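Local coordinates for dehydrogenase (Chromobacterium violaceum, PDB 3Q2I), which probably oxidises UDP-GlcNAcA with NAD as cofactor, a reaction required in the biosynthesis of 2,3-diacetamido-2,3-dideoxy-D-mannuronic acid, at residues E40-L52 / A61-D75. Numbering follows the deposited sequence.
Sequences ELIDVCDIDPAAL and ARGHASLTDMLAQTD. With NAI (1,4-dihydronicotinamide adenine dinucleotide), chain B.
Asp43 and His64 meet across the parallel pairing of strands 40-45 and 62-64, the edge of the Rossmann sheet, and their side chains lie on the face covered by helix 67-73. His64 NE2 donates almost straight to Asp43 OD1 (2.8 Å). The acceptor lies close to the ring plane, yet ring and carboxylate are turned 45° apart, and OD1 is met on its anti side. Thr74 OG1, set opposite its backbone N (chi1 -168°), reaches Asp43 OD2 from above the carboxylate plane at 2.6 Å, and it also bonds Ala76 N. Met70 CB sits over one face of the imidazole, toward its rim. Further out, the bend at chi3 (77°) brings Met70 CE against Cys45 CB (3.7 Å), while SD rests on Asp43 CB. On the other face of the sheet, Val44 CG1 packs on Ala61 CB at 3.9 Å. Leu52, from the crossover helix, lays CD2 against His64 O (3.5 Å). Past the strand end, Asp46 binds both adenosine ribose hydroxyls of NADH, and OD1 also takes Asp48 N in an Asx turn. With both oxygens of the buried Asp43 carboxylate held, its rotation is fixed; the nearby negative charge may raise the pKa of His64, although the NE2 bond needs only a proton on that nitrogen.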
loop_
_atom_site.group_PDB
_atom_site.type_symbol
_atom_site.label_atom_id
_atom_site.label_comp_id
_atom_site.label_asym_id
_atom_site.label_seq_id
_atom_site.Cartn_x
_atom_site.Cartn_y
_atom_site.Cartn_z
ATOM N N GLU A 40 35.330 -32.187 -29.461
ATOM C CA GLU A 40 36.295 -31.210 -29.926
ATOM C C GLU A 40 35.736 -29.793 -30.026
ATOM O O GLU A 40 34.552 -29.586 -30.316
ATOM C CB GLU A 40 36.833 -31.613 -31.297
ATOM C CG GLU A 40 35.778 -31.567 -32.393
ATOM C CD GLU A 40 36.168 -32.397 -33.608
ATOM O OE1 GLU A 40 35.252 -32.922 -34.285
ATOM O OE2 GLU A 40 37.388 -32.502 -33.874
ATOM N N LEU A 41 36.628 -28.831 -29.812
ATOM C CA LEU A 41 36.308 -27.420 -29.955
ATOM C C LEU A 41 36.787 -26.956 -31.325
ATOM O O LEU A 41 37.993 -26.894 -31.570
ATOM C CB LEU A 41 36.975 -26.627 -28.822
ATOM C CG LEU A 41 36.753 -25.116 -28.858
ATOM C CD1 LEU A 41 35.295 -24.771 -28.531
ATOM C CD2 LEU A 41 37.659 -24.598 -27.744
ATOM N N ILE A 42 35.863 -26.605 -32.207
ATOM C CA ILE A 42 36.182 -26.335 -33.597
ATOM C C ILE A 42 36.128 -24.866 -33.997
ATOM O O ILE A 42 36.608 -24.496 -35.068
ATOM C CB ILE A 42 35.299 -27.178 -34.561
ATOM C CG1 ILE A 42 33.818 -27.009 -34.187
ATOM C CG2 ILE A 42 35.605 -28.665 -34.387
ATOM C CD1 ILE A 42 32.843 -27.289 -35.330
ATOM N N ASP A 43 35.529 -24.004 -33.158
ATOM C CA ASP A 43 35.391 -22.615 -33.539
ATOM C C ASP A 43 35.336 -21.768 -32.256
ATOM O O ASP A 43 34.734 -22.215 -31.280
ATOM C CB ASP A 43 34.078 -22.421 -34.294
ATOM C CG ASP A 43 34.104 -23.067 -35.657
ATOM O OD1 ASP A 43 34.661 -22.425 -36.584
ATOM O OD2 ASP A 43 33.582 -24.195 -35.775
ATOM N N VAL A 44 36.029 -20.634 -32.260
ATOM C CA VAL A 44 36.042 -19.729 -31.101
ATOM C C VAL A 44 35.786 -18.324 -31.605
ATOM O O VAL A 44 36.056 -17.970 -32.765
ATOM C CB VAL A 44 37.321 -19.791 -30.238
ATOM C CG1 VAL A 44 37.425 -21.089 -29.499
ATOM C CG2 VAL A 44 38.598 -19.484 -31.083
ATOM N N CYS A 45 35.198 -17.486 -30.732
ATOM C CA CYS A 45 34.798 -16.157 -31.145
ATOM C C CYS A 45 35.090 -15.172 -30.007
ATOM O O CYS A 45 34.794 -15.467 -28.843
ATOM C CB CYS A 45 33.292 -16.118 -31.432
ATOM S SG CYS A 45 32.681 -14.458 -31.750
ATOM N N ASP A 46 35.694 -14.039 -30.359
ATOM C CA ASP A 46 35.875 -12.911 -29.438
ATOM C C ASP A 46 35.982 -11.593 -30.183
ATOM O O ASP A 46 36.580 -11.524 -31.281
ATOM C CB ASP A 46 37.030 -13.145 -28.450
ATOM C CG ASP A 46 36.893 -12.306 -27.180
ATOM O OD1 ASP A 46 36.754 -11.070 -27.321
ATOM O OD2 ASP A 46 36.901 -12.880 -26.075
ATOM N N ILE A 47 35.354 -10.534 -29.665
ATOM C CA ILE A 47 35.438 -9.249 -30.359
ATOM C C ILE A 47 36.791 -8.561 -30.106
ATOM O O ILE A 47 37.068 -7.503 -30.689
ATOM C CB ILE A 47 34.275 -8.290 -29.972
ATOM C CG1 ILE A 47 34.287 -8.023 -28.462
ATOM C CG2 ILE A 47 32.951 -8.809 -30.504
ATOM C CD1 ILE A 47 33.335 -6.884 -28.049
ATOM N N ASP A 48 37.582 -9.094 -29.183
ATOM C CA ASP A 48 38.915 -8.539 -28.913
ATOM C C ASP A 48 39.962 -9.414 -29.622
ATOM O O ASP A 48 40.166 -10.560 -29.231
ATOM C CB ASP A 48 39.178 -8.529 -27.407
ATOM C CG ASP A 48 40.525 -7.928 -27.058
ATOM O OD1 ASP A 48 40.649 -7.248 -26.017
ATOM O OD2 ASP A 48 41.470 -8.130 -27.844
ATOM N N PRO A 49 40.621 -8.875 -30.658
ATOM C CA PRO A 49 41.619 -9.636 -31.431
ATOM C C PRO A 49 42.665 -10.416 -30.633
ATOM O O PRO A 49 42.928 -11.599 -30.921
ATOM C CB PRO A 49 42.262 -8.556 -32.278
ATOM C CG PRO A 49 41.141 -7.575 -32.549
ATOM C CD PRO A 49 40.289 -7.589 -31.295
ATOM N N ALA A 50 43.256 -9.807 -29.614
ATOM C CA ALA A 50 44.220 -10.516 -28.796
ATOM C C ALA A 50 43.644 -11.693 -28.018
ATOM O O ALA A 50 44.298 -12.734 -27.869
ATOM C CB ALA A 50 44.932 -9.539 -27.842
ATOM N N ALA A 51 42.464 -11.518 -27.416
ATOM C CA ALA A 51 41.939 -12.613 -26.616
ATOM C C ALA A 51 41.646 -13.794 -27.564
ATOM O O ALA A 51 41.782 -14.956 -27.183
ATOM C CB ALA A 51 40.621 -12.157 -25.902
ATOM N N LEU A 52 41.130 -13.455 -28.737
ATOM C CA LEU A 52 40.816 -14.446 -29.752
ATOM C C LEU A 52 42.081 -15.135 -30.259
ATOM O O LEU A 52 42.137 -16.360 -30.317
ATOM C CB LEU A 52 40.116 -13.782 -30.923
ATOM C CG LEU A 52 39.703 -14.717 -32.075
ATOM C CD1 LEU A 52 38.707 -15.810 -31.646
ATOM C CD2 LEU A 52 39.197 -14.002 -33.290
ATOM N N ALA A 61 41.253 -24.274 -32.678
ATOM C CA ALA A 61 39.967 -23.979 -33.292
ATOM C C ALA A 61 40.095 -22.848 -34.296
ATOM O O ALA A 61 40.996 -22.033 -34.139
ATOM C CB ALA A 61 38.996 -23.533 -32.171
ATOM N N ARG A 62 39.188 -22.751 -35.271
ATOM C CA ARG A 62 39.099 -21.554 -36.091
ATOM C C ARG A 62 38.574 -20.374 -35.290
ATOM O O ARG A 62 37.690 -20.562 -34.436
ATOM C CB ARG A 62 38.153 -21.708 -37.272
ATOM C CG ARG A 62 38.397 -22.930 -38.153
ATOM C CD ARG A 62 37.146 -23.221 -38.972
ATOM N NE ARG A 62 37.468 -23.829 -40.256
ATOM C CZ ARG A 62 37.114 -25.060 -40.616
ATOM N NH1 ARG A 62 36.419 -25.820 -39.775
ATOM N NH2 ARG A 62 37.462 -25.517 -41.816
ATOM N N GLY A 63 39.022 -19.182 -35.679
ATOM C CA GLY A 63 38.667 -17.933 -34.979
ATOM C C GLY A 63 37.641 -17.100 -35.715
ATOM O O GLY A 63 37.616 -17.059 -36.945
ATOM N N HIS A 64 36.791 -16.368 -34.985
ATOM C CA HIS A 64 35.847 -15.471 -35.638
ATOM C C HIS A 64 35.702 -14.190 -34.833
ATOM O O HIS A 64 35.754 -14.249 -33.607
ATOM C CB HIS A 64 34.479 -16.152 -35.672
ATOM C CG HIS A 64 34.484 -17.489 -36.341
ATOM N ND1 HIS A 64 34.108 -17.652 -37.659
ATOM C CD2 HIS A 64 34.794 -18.723 -35.880
ATOM C CE1 HIS A 64 34.197 -18.931 -37.981
ATOM N NE2 HIS A 64 34.603 -19.603 -36.918
ATOM N N ALA A 65 35.426 -13.088 -35.518
ATOM C CA ALA A 65 35.362 -11.771 -34.904
ATOM C C ALA A 65 33.954 -11.359 -34.458
ATOM O O ALA A 65 33.815 -10.360 -33.751
ATOM C CB ALA A 65 35.919 -10.717 -35.843
ATOM N N SER A 66 32.928 -12.052 -34.943
ATOM C CA SER A 66 31.578 -11.832 -34.444
ATOM C C SER A 66 30.850 -13.159 -34.269
ATOM O O SER A 66 31.108 -14.131 -34.978
ATOM C CB SER A 66 30.811 -10.875 -35.346
ATOM O OG SER A 66 30.277 -11.560 -36.456
ATOM N N LEU A 67 29.888 -13.207 -33.350
ATOM C CA LEU A 67 29.077 -14.390 -33.161
ATOM C C LEU A 67 28.266 -14.702 -34.414
ATOM O O LEU A 67 28.132 -15.864 -34.802
ATOM C CB LEU A 67 28.156 -14.212 -31.923
ATOM C CG LEU A 67 27.148 -15.346 -31.810
ATOM C CD1 LEU A 67 27.792 -16.661 -31.531
ATOM C CD2 LEU A 67 26.211 -15.017 -30.631
ATOM N N THR A 68 27.712 -13.672 -35.034
ATOM C CA THR A 68 26.845 -13.854 -36.184
ATOM C C THR A 68 27.580 -14.550 -37.334
ATOM O O THR A 68 27.025 -15.457 -37.951
ATOM C CB THR A 68 26.242 -12.538 -36.681
ATOM O OG1 THR A 68 25.443 -11.929 -35.641
ATOM C CG2 THR A 68 25.319 -12.818 -37.847
ATOM N N ASP A 69 28.831 -14.161 -37.556
ATOM C CA ASP A 69 29.698 -14.889 -38.497
ATOM C C ASP A 69 29.990 -16.320 -38.080
ATOM O O ASP A 69 29.907 -17.223 -38.916
ATOM C CB ASP A 69 31.042 -14.183 -38.615
ATOM C CG ASP A 69 30.930 -12.864 -39.312
ATOM O OD1 ASP A 69 29.872 -12.633 -39.932
ATOM O OD2 ASP A 69 31.890 -12.070 -39.223
ATOM N N MET A 70 30.428 -16.537 -36.842
ATOM C CA MET A 70 30.707 -17.896 -36.398
ATOM C C MET A 70 29.484 -18.786 -36.628
ATOM O O MET A 70 29.644 -19.950 -37.040
ATOM C CB MET A 70 31.232 -17.949 -34.955
ATOM C CG MET A 70 31.415 -19.340 -34.377
ATOM S SD MET A 70 32.293 -19.482 -32.815
ATOM C CE MET A 70 30.949 -18.936 -31.730
ATOM N N LEU A 71 28.275 -18.255 -36.409
ATOM C CA LEU A 71 27.066 -19.075 -36.507
ATOM C C LEU A 71 26.763 -19.438 -37.946
ATOM O O LEU A 71 26.235 -20.520 -38.216
ATOM C CB LEU A 71 25.851 -18.347 -35.923
ATOM C CG LEU A 71 25.890 -18.232 -34.399
ATOM C CD1 LEU A 71 24.607 -17.548 -33.925
ATOM C CD2 LEU A 71 26.099 -19.562 -33.655
ATOM N N ALA A 72 27.086 -18.521 -38.850
ATOM C CA ALA A 72 26.996 -18.792 -40.290
ATOM C C ALA A 72 27.971 -19.886 -40.782
ATOM O O ALA A 72 27.781 -20.464 -41.854
ATOM C CB ALA A 72 27.210 -17.494 -41.074
ATOM N N GLN A 73 29.017 -20.178 -40.020
ATOM C CA GLN A 73 30.058 -21.071 -40.501
ATOM C C GLN A 73 30.146 -22.411 -39.779
ATOM O O GLN A 73 30.392 -23.454 -40.396
ATOM C CB GLN A 73 31.407 -20.357 -40.505
ATOM C CG GLN A 73 31.437 -19.107 -41.371
ATOM C CD GLN A 73 32.715 -18.336 -41.153
ATOM O OE1 GLN A 73 33.768 -18.942 -40.932
ATOM N NE2 GLN A 73 32.638 -17.004 -41.198
ATOM N N THR A 74 29.948 -22.406 -38.467
ATOM C CA THR A 74 30.300 -23.554 -37.660
ATOM C C THR A 74 29.298 -24.692 -37.855
ATOM O O THR A 74 28.119 -24.458 -38.095
ATOM C CB THR A 74 30.423 -23.156 -36.172
ATOM O OG1 THR A 74 31.027 -24.222 -35.429
ATOM C CG2 THR A 74 29.038 -22.839 -35.578
ATOM N N ASP A 75 29.758 -25.928 -37.787
ATOM C CA ASP A 75 28.801 -27.023 -37.665
ATOM C C ASP A 75 28.919 -27.622 -36.273
ATOM O O ASP A 75 28.865 -28.831 -36.052
ATOM C CB ASP A 75 28.951 -28.029 -38.818
ATOM C CG ASP A 75 30.293 -28.726 -38.822
ATOM O OD1 ASP A 75 31.231 -28.304 -38.116
ATOM O OD2 ASP A 75 30.401 -29.753 -39.529
HETATM P PA NAI B . 35.787 -11.914 -19.049
HETATM O O1A NAI B . 35.603 -10.452 -19.053
HETATM O O2A NAI B . 37.178 -12.525 -18.572
HETATM O O5B NAI B . 35.496 -12.582 -20.451
HETATM C C5B NAI B . 34.995 -11.633 -21.349
HETATM C C4B NAI B . 35.106 -12.208 -22.755
HETATM O O4B NAI B . 33.950 -11.991 -23.582
HETATM C C3B NAI B . 36.180 -11.214 -23.199
HETATM O O3B NAI B . 37.294 -11.901 -23.787
HETATM C C2B NAI B . 35.436 -10.192 -24.075
HETATM O O2B NAI B . 36.237 -9.575 -25.074
HETATM C C1B NAI B . 34.393 -11.158 -24.686
HETATM N N9A NAI B . 33.279 -10.489 -25.318
HETATM C C8A NAI B . 32.567 -9.426 -24.817
HETATM N N7A NAI B . 31.595 -9.153 -25.642
HETATM C C5A NAI B . 31.557 -10.073 -26.664
HETATM C C6A NAI B . 30.771 -10.269 -27.818
HETATM N N6A NAI B . 29.695 -9.462 -28.120
HETATM N N1A NAI B . 31.083 -11.285 -28.641
HETATM C C2A NAI B . 32.116 -12.056 -28.371
HETATM N N3A NAI B . 32.907 -11.932 -27.308
HETATM C C4A NAI B . 32.654 -10.919 -26.452
HETATM O O3 NAI B . 34.663 -12.540 -18.111
HETATM P PN NAI B . 34.615 -13.936 -17.447
HETATM O O1N NAI B . 35.050 -13.870 -16.011
HETATM O O2N NAI B . 35.241 -15.079 -18.282
HETATM O O5D NAI B . 33.043 -14.230 -17.144
HETATM C C5D NAI B . 32.441 -14.734 -18.313
HETATM C C4D NAI B . 31.069 -15.331 -18.015
HETATM O O4D NAI B . 31.339 -16.493 -17.214
HETATM C C3D NAI B . 30.167 -14.461 -17.094
HETATM O O3D NAI B . 28.819 -14.750 -17.469
HETATM C C2D NAI B . 30.411 -15.039 -15.695
HETATM O O2D NAI B . 29.266 -14.923 -14.853
HETATM C C1D NAI B . 30.672 -16.549 -15.966
HETATM N N1N NAI B . 31.481 -17.179 -14.946
HETATM C C2N NAI B . 31.074 -18.308 -14.407
HETATM C C3N NAI B . 31.769 -18.931 -13.363
HETATM C C7N NAI B . 31.316 -20.218 -12.789
HETATM O O7N NAI B . 31.562 -20.615 -11.665
HETATM N N7N NAI B . 30.553 -21.065 -13.541
HETATM C C4N NAI B . 32.883 -18.245 -12.838
HETATM C C5N NAI B . 33.329 -17.120 -13.509
HETATM C C6N NAI B . 32.615 -16.588 -14.553
#